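Local atomic coordinates of condensin complex subunit 3 (Schizosaccharomyces pombe, PDB entry 5OQR), a protein that serves as a regulatory subunit of the condensin complex, which is required to convert interphase chromatin into condensed, mitotic-like chromosomes. Residues E459-I473 with I502-L516. Numbering follows the deposited sequence.
Sequences ELRCLSYVQCLFENI and IREKGLECLSLVCLL
Two nearly parallel helices of a HEAT-repeat solenoid, 459-471 and 502-514, lie side by side with their axes 9.0 Å apart and crossing at 20°; the second belongs to HEAT repeat 7. Lys505 crosses between them as a knob among Leu460, Leu463, Ser464 and Gln467. Its CG runs anti to the backbone N (chi1 179°), then the chain curls at every later torsion and turns NZ onto Ser464 OG, a 3.0 Å hydrogen bond. That hydroxyl in turn donates to Leu460 O at 2.8 Å, approaching from the face of the carbonyl plane opposite Ser464 N. Along the way the lysine methylenes slide past Leu463, and the extended Gln467 side chain crosses that of Lys505 at about a right angle, its OE1 beside Lys505 CD. Shortening Lys505 to an alanine would probably leave Ser464 OG without its donor and open a gap beside Leu463 and Gln467. Leu463 is itself a knob among Ile502, Lys505, Gly506 and Cys509, while Cys509 SG lies 4.1 Å from Val466 CB. Toward the C-terminal ends, Val513 CG2 sits over the centre of one face of the Phe470 ring, 3.6 Å from the centroid, a CH-pi contact. Leu516 CD1 reaches both Phe470 CD1 and Ile473 CD1, each at 3.5 Å. Helix 480-495 packs against both partners, through Ala494 on Leu463 and Ile502; helices 399-412 and 416-434 pack on 459-473 through Tyr465, which touches both, helix 518-534 covers Leu510 and Val513, and an apolar side chain of another protein's chain packs on Leu512.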
loop_
_atom_site.group_PDB
_atom_site.type_symbol
_atom_site.label_atom_id
_atom_site.label_comp_id
_atom_site.label_asym_id
_atom_site.label_seq_id
_atom_site.Cartn_x
_atom_site.Cartn_y
_atom_site.Cartn_z
ATOM N N GLU A 459 -7.646 34.534 23.021
ATOM C CA GLU A 459 -8.818 34.318 22.183
ATOM C C GLU A 459 -8.686 33.037 21.366
ATOM O O GLU A 459 -9.663 32.300 21.201
ATOM C CB GLU A 459 -9.032 35.520 21.265
ATOM C CG GLU A 459 -10.438 35.612 20.696
ATOM C CD GLU A 459 -10.681 36.908 19.950
ATOM O OE1 GLU A 459 -9.728 37.705 19.821
ATOM O OE2 GLU A 459 -11.823 37.131 19.497
ATOM N N LEU A 460 -7.489 32.754 20.850
ATOM C CA LEU A 460 -7.293 31.525 20.091
ATOM C C LEU A 460 -7.493 30.291 20.959
ATOM O O LEU A 460 -7.980 29.266 20.471
ATOM C CB LEU A 460 -5.901 31.509 19.464
ATOM C CG LEU A 460 -5.713 32.385 18.227
ATOM C CD1 LEU A 460 -4.248 32.438 17.839
ATOM C CD2 LEU A 460 -6.549 31.872 17.064
ATOM N N ARG A 461 -7.120 30.360 22.236
ATOM C CA ARG A 461 -7.384 29.238 23.129
ATOM C C ARG A 461 -8.877 29.084 23.378
ATOM O O ARG A 461 -9.388 27.962 23.448
ATOM C CB ARG A 461 -6.644 29.424 24.452
ATOM C CG ARG A 461 -6.648 28.178 25.328
ATOM C CD ARG A 461 -6.220 28.486 26.750
ATOM N NE ARG A 461 -5.126 29.448 26.790
ATOM C CZ ARG A 461 -3.875 29.173 26.441
ATOM N NH1 ARG A 461 -2.947 30.118 26.508
ATOM N NH2 ARG A 461 -3.550 27.959 26.016
ATOM N N CYS A 462 -9.591 30.201 23.520
ATOM C CA CYS A 462 -11.035 30.136 23.706
ATOM C C CYS A 462 -11.703 29.485 22.505
ATOM O O CYS A 462 -12.473 28.532 22.649
ATOM C CB CYS A 462 -11.598 31.537 23.946
ATOM S SG CYS A 462 -11.180 32.237 25.553
ATOM N N LEU A 463 -11.405 29.983 21.303
ATOM C CA LEU A 463 -11.982 29.404 20.097
ATOM C C LEU A 463 -11.628 27.932 19.957
ATOM O O LEU A 463 -12.438 27.147 19.456
ATOM C CB LEU A 463 -11.512 30.181 18.870
ATOM C CG LEU A 463 -12.006 31.625 18.758
ATOM C CD1 LEU A 463 -11.301 32.337 17.619
ATOM C CD2 LEU A 463 -13.512 31.663 18.556
ATOM N N SER A 464 -10.430 27.538 20.389
ATOM C CA SER A 464 -10.086 26.121 20.398
ATOM C C SER A 464 -10.988 25.338 21.340
ATOM O O SER A 464 -11.299 24.173 21.072
ATOM C CB SER A 464 -8.622 25.941 20.791
ATOM O OG SER A 464 -7.771 26.565 19.848
ATOM N N TYR A 465 -11.412 25.950 22.447
ATOM C CA TYR A 465 -12.374 25.297 23.329
ATOM C C TYR A 465 -13.754 25.262 22.691
ATOM O O TYR A 465 -14.490 24.283 22.844
ATOM C CB TYR A 465 -12.440 26.017 24.677
ATOM C CG TYR A 465 -11.254 25.802 25.592
ATOM C CD1 TYR A 465 -10.021 25.402 25.099
ATOM C CD2 TYR A 465 -11.376 25.999 26.959
ATOM C CE1 TYR A 465 -8.943 25.211 25.943
ATOM C CE2 TYR A 465 -10.308 25.809 27.807
ATOM C CZ TYR A 465 -9.096 25.417 27.296
ATOM O OH TYR A 465 -8.033 25.227 28.146
ATOM N N VAL A 466 -14.126 26.333 21.988
ATOM C CA VAL A 466 -15.394 26.354 21.267
ATOM C C VAL A 466 -15.393 25.291 20.182
ATOM O O VAL A 466 -16.381 24.573 19.989
ATOM C CB VAL A 466 -15.650 27.753 20.675
ATOM C CG1 VAL A 466 -17.015 27.808 20.015
ATOM C CG2 VAL A 466 -15.543 28.820 21.748
ATOM N N GLN A 467 -14.282 25.177 19.458
ATOM C CA GLN A 467 -14.180 24.192 18.390
ATOM C C GLN A 467 -14.392 22.781 18.925
ATOM O O GLN A 467 -15.155 21.996 18.352
ATOM C CB GLN A 467 -12.818 24.319 17.711
ATOM C CG GLN A 467 -12.670 23.519 16.440
ATOM C CD GLN A 467 -11.306 23.697 15.810
ATOM O OE1 GLN A 467 -10.517 24.535 16.245
ATOM N NE2 GLN A 467 -11.019 22.909 14.783
ATOM N N CYS A 468 -13.728 22.443 20.031
ATOM C CA CYS A 468 -13.870 21.106 20.596
ATOM C C CYS A 468 -15.256 20.888 21.185
ATOM O O CYS A 468 -15.717 19.745 21.273
ATOM C CB CYS A 468 -12.805 20.872 21.664
ATOM S SG CYS A 468 -11.132 20.723 21.031
ATOM N N LEU A 469 -15.928 21.958 21.603
ATOM C CA LEU A 469 -17.272 21.824 22.151
ATOM C C LEU A 469 -18.229 21.271 21.103
ATOM O O LEU A 469 -18.885 20.247 21.316
ATOM C CB LEU A 469 -17.757 23.178 22.675
ATOM C CG LEU A 469 -19.254 23.308 22.978
ATOM C CD1 LEU A 469 -19.714 22.265 23.973
ATOM C CD2 LEU A 469 -19.572 24.700 23.489
ATOM N N PHE A 470 -18.314 21.940 19.955
ATOM C CA PHE A 470 -19.221 21.521 18.897
ATOM C C PHE A 470 -18.725 20.297 18.141
ATOM O O PHE A 470 -19.480 19.739 17.339
ATOM C CB PHE A 470 -19.452 22.684 17.933
ATOM C CG PHE A 470 -20.161 23.845 18.564
ATOM C CD1 PHE A 470 -21.492 23.743 18.921
ATOM C CD2 PHE A 470 -19.496 25.030 18.819
ATOM C CE1 PHE A 470 -22.148 24.799 19.509
ATOM C CE2 PHE A 470 -20.150 26.092 19.406
ATOM C CZ PHE A 470 -21.478 25.975 19.751
ATOM N N GLU A 471 -17.489 19.863 18.380
ATOM C CA GLU A 471 -17.021 18.590 17.852
ATOM C C GLU A 471 -17.561 17.402 18.630
ATOM O O GLU A 471 -17.557 16.284 18.105
ATOM C CB GLU A 471 -15.492 18.539 17.868
ATOM C CG GLU A 471 -14.840 18.823 16.531
ATOM C CD GLU A 471 -13.334 18.961 16.637
ATOM O OE1 GLU A 471 -12.771 18.559 17.678
ATOM O OE2 GLU A 471 -12.712 19.477 15.685
ATOM N N ASN A 472 -18.029 17.614 19.860
ATOM C CA ASN A 472 -18.392 16.528 20.762
ATOM C C ASN A 472 -19.885 16.468 21.060
ATOM O O ASN A 472 -20.290 15.761 21.988
ATOM C CB ASN A 472 -17.607 16.650 22.066
ATOM C CG ASN A 472 -16.202 16.108 21.950
ATOM O OD1 ASN A 472 -15.256 16.850 21.702
ATOM N ND2 ASN A 472 -16.058 14.801 22.124
ATOM N N ILE A 473 -20.714 17.186 20.303
ATOM C CA ILE A 473 -22.160 17.075 20.421
ATOM C C ILE A 473 -22.728 16.754 19.046
ATOM O O ILE A 473 -22.110 17.018 18.014
ATOM C CB ILE A 473 -22.808 18.348 21.004
ATOM C CG1 ILE A 473 -22.407 19.581 20.196
ATOM C CG2 ILE A 473 -22.405 18.518 22.456
ATOM C CD1 ILE A 473 -23.253 20.791 20.494
ATOM N N ILE A 502 -7.355 34.479 13.787
ATOM C CA ILE A 502 -8.626 34.430 14.500
ATOM C C ILE A 502 -9.773 34.224 13.524
ATOM O O ILE A 502 -10.696 33.444 13.784
ATOM C CB ILE A 502 -8.807 35.711 15.338
ATOM C CG1 ILE A 502 -7.768 35.749 16.461
ATOM C CG2 ILE A 502 -10.218 35.790 15.918
ATOM C CD1 ILE A 502 -7.688 37.075 17.187
ATOM N N ARG A 503 -9.736 34.917 12.385
ATOM C CA ARG A 503 -10.792 34.766 11.391
ATOM C C ARG A 503 -10.875 33.330 10.889
ATOM O O ARG A 503 -11.969 32.773 10.757
ATOM C CB ARG A 503 -10.545 35.720 10.228
ATOM C CG ARG A 503 -11.715 35.866 9.280
ATOM C CD ARG A 503 -11.242 36.360 7.934
ATOM N NE ARG A 503 -10.227 37.402 8.074
ATOM C CZ ARG A 503 -9.382 37.762 7.114
ATOM N NH1 ARG A 503 -9.416 37.164 5.929
ATOM N NH2 ARG A 503 -8.493 38.720 7.341
ATOM N N GLU A 504 -9.727 32.718 10.596
ATOM C CA GLU A 504 -9.728 31.333 10.142
ATOM C C GLU A 504 -10.276 30.406 11.216
ATOM O O GLU A 504 -11.061 29.498 10.921
ATOM C CB GLU A 504 -8.314 30.915 9.738
ATOM C CG GLU A 504 -7.799 31.630 8.503
ATOM C CD GLU A 504 -6.394 31.205 8.119
ATOM O OE1 GLU A 504 -5.772 30.437 8.883
ATOM O OE2 GLU A 504 -5.914 31.639 7.051
ATOM N N LYS A 505 -9.879 30.618 12.471
ATOM C CA LYS A 505 -10.378 29.782 13.556
ATOM C C LYS A 505 -11.867 30.016 13.783
ATOM O O LYS A 505 -12.607 29.078 14.094
ATOM C CB LYS A 505 -9.583 30.058 14.830
ATOM C CG LYS A 505 -10.026 29.249 16.038
ATOM C CD LYS A 505 -9.705 27.766 15.904
ATOM C CE LYS A 505 -8.212 27.497 15.961
ATOM N NZ LYS A 505 -7.586 28.034 17.203
ATOM N N GLY A 506 -12.324 31.259 13.625
ATOM C CA GLY A 506 -13.738 31.539 13.798
ATOM C C GLY A 506 -14.596 30.849 12.757
ATOM O O GLY A 506 -15.711 30.410 13.049
ATOM N N LEU A 507 -14.093 30.747 11.526
ATOM C CA LEU A 507 -14.860 30.088 10.473
ATOM C C LEU A 507 -14.973 28.591 10.724
ATOM O O LEU A 507 -16.038 28.003 10.515
ATOM C CB LEU A 507 -14.222 30.358 9.111
ATOM C CG LEU A 507 -14.586 31.704 8.479
ATOM C CD1 LEU A 507 -13.667 32.008 7.320
ATOM C CD2 LEU A 507 -16.032 31.709 8.019
ATOM N N GLU A 508 -13.886 27.956 11.166
ATOM C CA GLU A 508 -13.959 26.545 11.532
ATOM C C GLU A 508 -14.982 26.322 12.638
ATOM O O GLU A 508 -15.701 25.318 12.634
ATOM C CB GLU A 508 -12.585 26.042 11.963
ATOM C CG GLU A 508 -11.499 26.223 10.918
ATOM C CD GLU A 508 -10.135 25.790 11.417
ATOM O OE1 GLU A 508 -9.891 24.569 11.500
ATOM O OE2 GLU A 508 -9.312 26.673 11.740
ATOM N N CYS A 509 -15.062 27.250 13.595
ATOM C CA CYS A 509 -16.067 27.143 14.646
ATOM C C CYS A 509 -17.467 27.339 14.086
ATOM O O CYS A 509 -18.398 26.615 14.455
ATOM C CB CYS A 509 -15.793 28.170 15.748
ATOM S SG CYS A 509 -14.349 27.837 16.762
ATOM N N LEU A 510 -17.637 28.319 13.199
ATOM C CA LEU A 510 -18.940 28.544 12.584
ATOM C C LEU A 510 -19.396 27.321 11.800
ATOM O O LEU A 510 -20.579 26.967 11.821
ATOM C CB LEU A 510 -18.876 29.773 11.681
ATOM C CG LEU A 510 -20.118 30.089 10.849
ATOM C CD1 LEU A 510 -21.367 30.130 11.703
ATOM C CD2 LEU A 510 -19.930 31.406 10.130
ATOM N N SER A 511 -18.468 26.654 11.115
ATOM C CA SER A 511 -18.825 25.476 10.332
ATOM C C SER A 511 -19.433 24.397 11.215
ATOM O O SER A 511 -20.463 23.807 10.873
ATOM C CB SER A 511 -17.593 24.941 9.603
ATOM O OG SER A 511 -17.049 25.915 8.734
ATOM N N LEU A 512 -18.807 24.126 12.363
ATOM C CA LEU A 512 -19.280 23.055 13.233
ATOM C C LEU A 512 -20.651 23.362 13.815
ATOM O O LEU A 512 -21.398 22.439 14.152
ATOM C CB LEU A 512 -18.274 22.812 14.356
ATOM C CG LEU A 512 -16.941 22.199 13.929
ATOM C CD1 LEU A 512 -15.932 22.289 15.053
ATOM C CD2 LEU A 512 -17.131 20.755 13.501
ATOM N N VAL A 513 -20.999 24.642 13.951
ATOM C CA VAL A 513 -22.336 24.989 14.416
ATOM C C VAL A 513 -23.348 24.779 13.302
ATOM O O VAL A 513 -24.501 24.415 13.560
ATOM C CB VAL A 513 -22.362 26.437 14.938
ATOM C CG1 VAL A 513 -23.758 26.817 15.405
ATOM C CG2 VAL A 513 -21.374 26.604 16.070
ATOM N N CYS A 514 -22.939 24.998 12.053
ATOM C CA CYS A 514 -23.832 24.764 10.927
ATOM C C CYS A 514 -24.194 23.292 10.798
ATOM O O CYS A 514 -25.277 22.962 10.309
ATOM C CB CYS A 514 -23.186 25.271 9.642
ATOM S SG CYS A 514 -23.087 27.061 9.549
ATOM N N LEU A 515 -23.310 22.394 11.237
ATOM C CA LEU A 515 -23.611 20.969 11.217
ATOM C C LEU A 515 -24.660 20.573 12.245
ATOM O O LEU A 515 -25.078 19.411 12.260
ATOM C CB LEU A 515 -22.336 20.162 11.455
ATOM C CG LEU A 515 -21.150 20.509 10.555
ATOM C CD1 LEU A 515 -19.962 19.624 10.888
ATOM C CD2 LEU A 515 -21.520 20.382 9.086
ATOM N N LEU A 516 -25.086 21.497 13.106
ATOM C CA LEU A 516 -26.098 21.209 14.114
ATOM C C LEU A 516 -27.460 21.802 13.782
ATOM O O LEU A 516 -28.459 21.379 14.371
ATOM C CB LEU A 516 -25.641 21.734 15.480
ATOM C CG LEU A 516 -24.338 21.127 16.008
ATOM C CD1 LEU A 516 -23.884 21.839 17.263
ATOM C CD2 LEU A 516 -24.509 19.647 16.282
HETATM O O HOH W 1 -21.245 20.357 15.378
#